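Member of s1p family of ribosomal proteins (Pyrococcus furiosus, PDB 5YH1) is a DHH-family protein whose crystallised DHH domain binds manganese and which is probably a nucleic-acid-binding exonuclease. Local coordinates at residues A[33-47]-A[182-194]. Numbering follows the deposited sequence.
Sequences VLEALKPKIMKAAFM and DVHVNPHHVKRGY
A water held by both segments links helix 32-53 to the edge strand of the parallel sheet in this DHH domain: it donates to His184 O at 2.7 Å, accepts from Asn186 N at 3.0 Å, and receives a weak bond from Lys40 NZ. The bend of Lys40 at chi3 brings its ammonium over one face of the His189 ring, offset toward the rim, while NE2 of that ring is held by Asp178. Strand 183-185, which pairs with strand 158-161, runs at 130° to the helix. Val183 CG2 and Val185 CG2 both press on the carbonyl of Lys40, and Ala44 CB meets the two valines. Beyond the strand the chain continues along the helix toward its N-terminal turns. There Leu37 sends CD1 to Pro187 CA and CD2 to Asn186 O and Val190 CG1. With an alanine at Leu37, both methyl branches would go and Val190 is likely to be less tightly packed on that side. The Pro187 side chain lies about 4 Å from that of His163, a manganese ligand, and about 10 Å from the ion. Val33 spreads its two methyls: CG1, anti to the backbone N (chi1 174°), reaches Val190 CG2 and Pro187 CB, whereas CG2 makes an off-centre CH-pi contact with the Tyr194 ring, 4.2 Å from its centroid. At the far end Lys43 stretches past Val183, its extended chain delivering NZ to Asp182 O at 3.0 Å, nearly in line with the C=O bond (164°).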
loop_
_atom_site.group_PDB
_atom_site.type_symbol
_atom_site.label_atom_id
_atom_site.label_comp_id
_atom_site.label_asym_id
_atom_site.label_seq_id
_atom_site.Cartn_x
_atom_site.Cartn_y
_atom_site.Cartn_z
ATOM N N VAL A 33 23.753 28.040 21.750
ATOM C CA VAL A 33 22.409 27.545 21.457
ATOM C C VAL A 33 22.110 26.292 22.287
ATOM O O VAL A 33 21.101 26.235 22.980
ATOM C CB VAL A 33 22.209 27.305 19.954
ATOM C CG1 VAL A 33 20.855 26.658 19.682
ATOM C CG2 VAL A 33 22.307 28.634 19.214
ATOM N N LEU A 34 23.005 25.313 22.260
ATOM C CA LEU A 34 22.810 24.111 23.063
ATOM C C LEU A 34 22.730 24.443 24.548
ATOM O O LEU A 34 21.868 23.902 25.254
ATOM C CB LEU A 34 23.909 23.093 22.821
ATOM C CG LEU A 34 23.814 22.359 21.483
ATOM C CD1 LEU A 34 25.060 21.531 21.251
ATOM C CD2 LEU A 34 22.567 21.476 21.417
ATOM N N GLU A 35 23.612 25.334 25.019
ATOM C CA GLU A 35 23.595 25.749 26.428
ATOM C C GLU A 35 22.238 26.316 26.801
ATOM O O GLU A 35 21.699 25.974 27.832
ATOM C CB GLU A 35 24.691 26.779 26.748
ATOM C CG GLU A 35 26.102 26.216 26.741
ATOM C CD GLU A 35 26.323 25.090 27.741
ATOM O OE1 GLU A 35 25.612 25.023 28.768
ATOM O OE2 GLU A 35 27.230 24.265 27.504
ATOM N N ALA A 36 21.691 27.173 25.954
ATOM C CA ALA A 36 20.369 27.735 26.193
ATOM C C ALA A 36 19.254 26.652 26.160
ATOM O O ALA A 36 18.240 26.784 26.846
ATOM C CB ALA A 36 20.087 28.852 25.189
ATOM N N LEU A 37 19.455 25.586 25.384
ATOM C CA LEU A 37 18.472 24.486 25.264
ATOM C C LEU A 37 18.634 23.413 26.335
ATOM O O LEU A 37 17.831 22.485 26.412
ATOM C CB LEU A 37 18.607 23.805 23.906
ATOM C CG LEU A 37 18.187 24.605 22.679
ATOM C CD1 LEU A 37 18.547 23.809 21.431
ATOM C CD2 LEU A 37 16.700 24.939 22.709
ATOM N N LYS A 38 19.671 23.527 27.147
ATOM C CA LYS A 38 20.002 22.485 28.131
ATOM C C LYS A 38 18.849 22.060 29.056
ATOM O O LYS A 38 18.641 20.867 29.261
ATOM C CB LYS A 38 21.185 22.927 28.975
ATOM C CG LYS A 38 21.885 21.815 29.727
ATOM C CD LYS A 38 23.235 22.347 30.166
ATOM C CE LYS A 38 24.003 21.365 31.013
ATOM N NZ LYS A 38 25.457 21.667 30.895
ATOM N N PRO A 39 18.117 23.025 29.636
ATOM C CA PRO A 39 17.001 22.611 30.492
ATOM C C PRO A 39 15.954 21.730 29.767
ATOM O O PRO A 39 15.486 20.746 30.333
ATOM C CB PRO A 39 16.380 23.950 30.937
ATOM C CG PRO A 39 17.482 24.954 30.776
ATOM C CD PRO A 39 18.231 24.493 29.562
ATOM N N LYS A 40 15.604 22.080 28.538
ATOM C CA LYS A 40 14.650 21.281 27.762
ATOM C C LYS A 40 15.255 19.970 27.277
ATOM O O LYS A 40 14.585 18.948 27.246
ATOM C CB LYS A 40 14.096 22.093 26.604
ATOM C CG LYS A 40 13.479 23.399 27.080
ATOM C CD LYS A 40 12.354 23.880 26.186
ATOM C CE LYS A 40 12.497 25.353 25.832
ATOM N NZ LYS A 40 11.384 25.791 24.938
ATOM N N ILE A 41 16.535 19.995 26.929
ATOM C CA ILE A 41 17.255 18.772 26.602
ATOM C C ILE A 41 17.234 17.786 27.775
ATOM O O ILE A 41 16.986 16.586 27.583
ATOM C CB ILE A 41 18.705 19.076 26.167
ATOM C CG1 ILE A 41 18.692 19.610 24.728
ATOM C CG2 ILE A 41 19.573 17.834 26.263
ATOM C CD1 ILE A 41 20.028 20.129 24.230
HETATM N N MSE A 42 17.481 18.298 28.976
HETATM C CA MSE A 42 17.500 17.468 30.185
HETATM C C MSE A 42 16.107 16.993 30.541
HETATM O O MSE A 42 15.941 15.875 31.002
HETATM C CB MSE A 42 18.147 18.206 31.361
HETATM C CG MSE A 42 19.659 18.276 31.140
HETATM SE SE MSE A 42 20.627 19.118 32.653
HETATM C CE MSE A 42 20.795 17.534 33.813
ATOM N N LYS A 43 15.104 17.826 30.327
ATOM C CA LYS A 43 13.713 17.413 30.518
ATOM C C LYS A 43 13.312 16.295 29.543
ATOM O O LYS A 43 12.688 15.316 29.947
ATOM C CB LYS A 43 12.778 18.605 30.347
ATOM C CG LYS A 43 11.315 18.289 30.649
ATOM C CD LYS A 43 10.483 19.556 30.580
ATOM C CE LYS A 43 9.009 19.302 30.855
ATOM N NZ LYS A 43 8.241 20.540 30.556
ATOM N N ALA A 44 13.681 16.439 28.270
ATOM C CA ALA A 44 13.406 15.401 27.270
ATOM C C ALA A 44 14.003 14.068 27.699
ATOM O O ALA A 44 13.337 13.030 27.654
ATOM C CB ALA A 44 13.951 15.811 25.904
ATOM N N ALA A 45 15.256 14.108 28.133
ATOM C CA ALA A 45 15.956 12.903 28.560
ATOM C C ALA A 45 15.340 12.321 29.827
ATOM O O ALA A 45 15.246 11.109 29.970
ATOM C CB ALA A 45 17.437 13.185 28.764
ATOM N N PHE A 46 14.926 13.189 30.743
ATOM C CA PHE A 46 14.209 12.759 31.941
ATOM C C PHE A 46 12.934 11.984 31.574
ATOM O O PHE A 46 12.700 10.889 32.084
ATOM C CB PHE A 46 13.851 13.963 32.833
ATOM C CG PHE A 46 12.876 13.633 33.933
ATOM C CD1 PHE A 46 13.315 13.083 35.129
ATOM C CD2 PHE A 46 11.513 13.849 33.765
ATOM C CE1 PHE A 46 12.410 12.763 36.138
ATOM C CE2 PHE A 46 10.610 13.529 34.769
ATOM C CZ PHE A 46 11.060 12.983 35.956
HETATM N N MSE A 47 12.120 12.553 30.690
HETATM C CA MSE A 47 10.857 11.910 30.303
HETATM C C MSE A 47 11.088 10.583 29.629
HETATM O O MSE A 47 10.384 9.613 29.900
HETATM C CB MSE A 47 10.046 12.843 29.416
HETATM C CG MSE A 47 9.381 13.908 30.281
HETATM SE SE MSE A 47 8.464 15.223 29.149
HETATM C CE MSE A 47 6.917 14.071 28.713
ATOM N N ASP A 182 4.607 18.321 25.645
ATOM C CA ASP A 182 5.141 18.415 27.001
ATOM C C ASP A 182 6.564 18.971 27.075
ATOM O O ASP A 182 6.927 19.633 28.046
ATOM C CB ASP A 182 5.068 17.041 27.668
ATOM C CG ASP A 182 3.626 16.553 27.823
ATOM O OD1 ASP A 182 3.046 16.841 28.880
ATOM O OD2 ASP A 182 3.056 15.956 26.878
ATOM N N VAL A 183 7.384 18.668 26.078
ATOM C CA VAL A 183 8.673 19.345 25.935
ATOM C C VAL A 183 9.046 19.423 24.461
ATOM O O VAL A 183 8.925 18.435 23.718
ATOM C CB VAL A 183 9.797 18.681 26.753
ATOM C CG1 VAL A 183 10.103 17.283 26.250
ATOM C CG2 VAL A 183 11.059 19.543 26.725
ATOM N N HIS A 184 9.472 20.615 24.050
ATOM C CA HIS A 184 9.834 20.891 22.676
ATOM C C HIS A 184 11.280 21.396 22.643
ATOM O O HIS A 184 11.568 22.497 23.111
ATOM C CB HIS A 184 8.849 21.901 22.102
ATOM C CG HIS A 184 9.001 22.138 20.634
ATOM N ND1 HIS A 184 8.230 23.051 19.952
ATOM C CD2 HIS A 184 9.857 21.617 19.726
ATOM C CE1 HIS A 184 8.585 23.065 18.680
ATOM N NE2 HIS A 184 9.578 22.210 18.519
ATOM N N VAL A 185 12.185 20.552 22.142
ATOM C CA VAL A 185 13.592 20.903 21.961
ATOM C C VAL A 185 13.759 21.397 20.531
ATOM O O VAL A 185 13.616 20.625 19.572
ATOM C CB VAL A 185 14.514 19.694 22.203
ATOM C CG1 VAL A 185 15.968 20.062 21.943
ATOM C CG2 VAL A 185 14.347 19.164 23.624
ATOM N N ASN A 186 14.035 22.688 20.392
ATOM C CA ASN A 186 14.129 23.333 19.084
ATOM C C ASN A 186 14.966 24.625 19.193
ATOM O O ASN A 186 14.642 25.510 19.998
ATOM C CB ASN A 186 12.724 23.621 18.551
ATOM C CG ASN A 186 12.714 24.110 17.109
ATOM O OD1 ASN A 186 13.619 24.810 16.664
ATOM N ND2 ASN A 186 11.663 23.751 16.374
ATOM N N PRO A 187 16.042 24.735 18.392
ATOM C CA PRO A 187 16.910 25.921 18.442
ATOM C C PRO A 187 16.193 27.252 18.179
ATOM O O PRO A 187 16.647 28.294 18.654
ATOM C CB PRO A 187 17.941 25.650 17.335
ATOM C CG PRO A 187 17.288 24.643 16.435
ATOM C CD PRO A 187 16.498 23.780 17.365
ATOM N N HIS A 188 15.094 27.217 17.427
ATOM C CA HIS A 188 14.337 28.427 17.104
ATOM C C HIS A 188 13.768 29.150 18.336
ATOM O O HIS A 188 13.460 30.320 18.255
ATOM C CB HIS A 188 13.189 28.102 16.141
ATOM C CG HIS A 188 13.633 27.774 14.749
ATOM N ND1 HIS A 188 13.696 28.721 13.750
ATOM C CD2 HIS A 188 14.010 26.603 14.178
ATOM C CE1 HIS A 188 14.103 28.155 12.627
ATOM N NE2 HIS A 188 14.302 26.869 12.861
ATOM N N HIS A 189 13.600 28.445 19.451
ATOM C CA HIS A 189 13.106 29.050 20.687
ATOM C C HIS A 189 14.127 29.999 21.302
ATOM O O HIS A 189 13.757 31.007 21.889
ATOM C CB HIS A 189 12.764 27.987 21.736
ATOM C CG HIS A 189 11.486 27.260 21.467
ATOM N ND1 HIS A 189 11.458 25.969 20.999
ATOM C CD2 HIS A 189 10.194 27.641 21.603
ATOM C CE1 HIS A 189 10.200 25.584 20.854
ATOM N NE2 HIS A 189 9.415 26.581 21.214
ATOM N N VAL A 190 15.405 29.651 21.189
ATOM C CA VAL A 190 16.469 30.429 21.810
ATOM C C VAL A 190 17.226 31.296 20.812
ATOM O O VAL A 190 17.964 32.181 21.215
ATOM C CB VAL A 190 17.453 29.520 22.580
ATOM C CG1 VAL A 190 16.694 28.716 23.626
ATOM C CG2 VAL A 190 18.222 28.601 21.637
ATOM N N LYS A 191 17.036 31.038 19.523
ATOM C CA LYS A 191 17.679 31.799 18.459
ATOM C C LYS A 191 16.885 31.607 17.181
ATOM O O LYS A 191 17.062 30.617 16.477
ATOM C CB LYS A 191 19.123 31.319 18.264
ATOM C CG LYS A 191 19.990 32.230 17.406
ATOM C CD LYS A 191 21.253 31.502 16.959
ATOM C CE LYS A 191 22.494 32.378 16.984
ATOM N NZ LYS A 191 22.308 33.617 16.183
ATOM N N ARG A 192 16.003 32.555 16.884
ATOM C CA ARG A 192 15.146 32.455 15.709
ATOM C C ARG A 192 15.972 32.267 14.451
ATOM O O ARG A 192 16.991 32.914 14.278
ATOM C CB ARG A 192 14.302 33.718 15.539
ATOM C CG ARG A 192 13.309 33.977 16.656
ATOM C CD ARG A 192 11.977 33.272 16.443
ATOM N NE ARG A 192 10.961 33.895 17.287
ATOM C CZ ARG A 192 10.858 33.725 18.606
ATOM N NH1 ARG A 192 11.693 32.924 19.271
ATOM N NH2 ARG A 192 9.896 34.359 19.271
ATOM N N GLY A 193 15.507 31.396 13.565
ATOM C CA GLY A 193 16.160 31.170 12.286
ATOM C C GLY A 193 17.323 30.196 12.302
ATOM O O GLY A 193 17.859 29.886 11.251
ATOM N N TYR A 194 17.709 29.677 13.467
ATOM C CA TYR A 194 18.887 28.803 13.549
ATOM C C TYR A 194 18.589 27.336 13.177
ATOM O O TYR A 194 18.827 26.405 13.958
ATOM C CB TYR A 194 19.533 28.908 14.931
ATOM C CG TYR A 194 21.016 28.591 14.956
ATOM C CD1 TYR A 194 21.939 29.430 14.326
ATOM C CD2 TYR A 194 21.500 27.473 15.622
ATOM C CE1 TYR A 194 23.303 29.159 14.360
ATOM C CE2 TYR A 194 22.861 27.195 15.664
ATOM C CZ TYR A 194 23.761 28.048 15.033
ATOM O OH TYR A 194 25.111 27.772 15.069
HETATM O O HOH W 1 13.192 24.559 22.549
#